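Local coordinates for YCAC GENE product (Escherichia coli, PDB 1YAC), which is probably a hydrolase of the isochorismatase family, of unknown specificity, that assembles as an octamer and is built as a three-layer alpha-beta-alpha sandwich, at residues Ile109-Val114 / Phe134-Ala139. Sequence-based numbering, arbitrary orientation.
Sequences IIAGVV and FVVTDA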
loop_
_atom_site.group_PDB
_atom_site.type_symbol
_atom_site.label_atom_id
_atom_site.label_comp_id
_atom_site.label_asym_id
_atom_site.label_seq_id
_atom_site.Cartn_x
_atom_site.Cartn_y
_atom_site.Cartn_z
ATOM N N ILE A 109 -8.877 14.711 -26.990
ATOM C CA ILE A 109 -9.006 14.142 -25.646
ATOM C C ILE A 109 -8.928 12.643 -25.907
ATOM O O ILE A 109 -9.815 12.072 -26.560
ATOM C CB ILE A 109 -10.368 14.521 -25.036
ATOM C CG1 ILE A 109 -10.453 16.038 -24.870
ATOM C CG2 ILE A 109 -10.574 13.803 -23.702
ATOM C CD1 ILE A 109 -11.848 16.545 -24.594
ATOM N N ILE A 110 -7.879 11.999 -25.405
ATOM C CA ILE A 110 -7.682 10.582 -25.677
ATOM C C ILE A 110 -7.691 9.683 -24.445
ATOM O O ILE A 110 -7.114 10.030 -23.413
ATOM C CB ILE A 110 -6.334 10.370 -26.402
ATOM C CG1 ILE A 110 -6.186 11.365 -27.554
ATOM C CG2 ILE A 110 -6.244 8.943 -26.949
ATOM C CD1 ILE A 110 -4.844 11.262 -28.310
ATOM N N ALA A 111 -8.319 8.515 -24.580
ATOM C CA ALA A 111 -8.378 7.524 -23.502
ATOM C C ALA A 111 -8.495 6.162 -24.167
ATOM O O ALA A 111 -8.968 6.069 -25.301
ATOM C CB ALA A 111 -9.568 7.782 -22.596
ATOM N N GLY A 112 -8.098 5.101 -23.468
ATOM C CA GLY A 112 -8.162 3.775 -24.061
ATOM C C GLY A 112 -7.348 2.736 -23.313
ATOM O O GLY A 112 -6.914 2.983 -22.186
ATOM N N VAL A 113 -7.174 1.559 -23.910
ATOM C CA VAL A 113 -6.403 0.502 -23.266
ATOM C C VAL A 113 -5.576 -0.277 -24.285
ATOM O O VAL A 113 -6.007 -0.450 -25.427
ATOM C CB VAL A 113 -7.280 -0.449 -22.337
ATOM C CG1 VAL A 113 -8.752 -0.090 -22.350
ATOM C CG2 VAL A 113 -7.050 -1.931 -22.632
ATOM N N VAL A 114 -4.316 -0.584 -23.980
ATOM C CA VAL A 114 -3.602 -0.248 -22.742
ATOM C C VAL A 114 -2.964 1.134 -22.867
ATOM O O VAL A 114 -2.570 1.565 -23.948
ATOM C CB VAL A 114 -2.552 -1.314 -22.318
ATOM C CG1 VAL A 114 -3.253 -2.641 -22.021
ATOM C CG2 VAL A 114 -1.468 -1.488 -23.364
ATOM N N PHE A 134 -4.673 15.864 -24.887
ATOM C CA PHE A 134 -5.070 15.790 -23.488
ATOM C C PHE A 134 -5.394 14.310 -23.220
ATOM O O PHE A 134 -6.317 13.749 -23.818
ATOM C CB PHE A 134 -6.323 16.651 -23.265
ATOM C CG PHE A 134 -6.125 18.115 -23.572
ATOM C CD1 PHE A 134 -6.094 18.569 -24.887
ATOM C CD2 PHE A 134 -6.000 19.039 -22.542
ATOM C CE1 PHE A 134 -5.947 19.935 -25.176
ATOM C CE2 PHE A 134 -5.855 20.399 -22.808
ATOM C CZ PHE A 134 -5.827 20.850 -24.132
ATOM N N VAL A 135 -4.613 13.676 -22.354
ATOM C CA VAL A 135 -4.803 12.265 -22.025
ATOM C C VAL A 135 -5.658 12.119 -20.770
ATOM O O VAL A 135 -5.392 12.784 -19.765
ATOM C CB VAL A 135 -3.429 11.586 -21.786
ATOM C CG1 VAL A 135 -3.601 10.151 -21.306
ATOM C CG2 VAL A 135 -2.608 11.637 -23.073
ATOM N N VAL A 136 -6.716 11.311 -20.836
ATOM C CA VAL A 136 -7.567 11.095 -19.665
ATOM C C VAL A 136 -6.971 9.870 -18.963
ATOM O O VAL A 136 -7.314 8.725 -19.265
ATOM C CB VAL A 136 -9.037 10.855 -20.053
ATOM C CG1 VAL A 136 -9.914 11.008 -18.839
ATOM C CG2 VAL A 136 -9.475 11.847 -21.118
ATOM N N THR A 137 -6.109 10.133 -17.989
ATOM C CA THR A 137 -5.382 9.082 -17.286
ATOM C C THR A 137 -6.216 8.158 -16.415
ATOM O O THR A 137 -5.772 7.052 -16.089
ATOM C CB THR A 137 -4.232 9.669 -16.445
ATOM O OG1 THR A 137 -4.768 10.541 -15.449
ATOM C CG2 THR A 137 -3.269 10.454 -17.328
ATOM N N ASP A 138 -7.377 8.635 -15.966
ATOM C CA ASP A 138 -8.232 7.784 -15.150
ATOM C C ASP A 138 -9.290 7.011 -15.950
ATOM O O ASP A 138 -10.062 6.242 -15.373
ATOM C CB ASP A 138 -8.802 8.527 -13.929
ATOM C CG ASP A 138 -9.761 9.641 -14.289
ATOM O OD1 ASP A 138 -9.852 10.033 -15.474
ATOM O OD2 ASP A 138 -10.427 10.142 -13.355
ATOM N N ALA A 139 -9.297 7.194 -17.274
ATOM C CA ALA A 139 -10.197 6.458 -18.164
ATOM C C ALA A 139 -9.354 5.606 -19.143
ATOM O O ALA A 139 -9.855 5.127 -20.166
ATOM C CB ALA A 139 -11.122 7.403 -18.927
#
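Ile109 and Ile110 run parallel to Phe134 and Val135 as neighbouring strands; the axes of the short strands cross at -32° and approach to 4.7 Å. Ile110 makes both bonds: its N donates to Phe134 O at 2.8 Å, and its O accepts Val136 N at 2.9 Å, with an N-H...O angle of 172°. Each carbonyl also receives a CA-H, Phe134 O that of Ile109 and Ile110 O that of Val135.

On the face carrying Ile109 and Phe134, the apolar contact is made by methyl and methine carbons. Ile109 CG2 presses on Val136 CG2 at 3.4 Å, tighter than ordinary van der Waals contact, the two side chains crossing at a slant. With chi1 at -165°, Val136 sets CG1 opposite its own N, which leaves CG2 beside that N and facing Ile109. Ala111 CB follows, 4.0 Å from Val136 CB and also 4.0 Å from Ala139 CB, and Leu43 of helix 33-49 packs on all three of these residues. Phe134 leads its ring away, toward strand 161-163 and Arg154 of a second subunit.

A type I turn runs from Val136 to Ala139, closed by Ala139 N on Val136 O at 3.2 Å. Ser140 OG bonds Val136 O, and Ala139 O bonds His20 NE2. Strand 107-112, helix 115-128 and strand 132-136 form a beta-alpha-beta unit; the direct bonds between its strands here end at Val136 N, and farther along Ala111 packs on Ala139 while Gly112 bonds Ser140 OG and the backbone of Gly141, so the linkage passes from strand pairing to the turn and the residues after it.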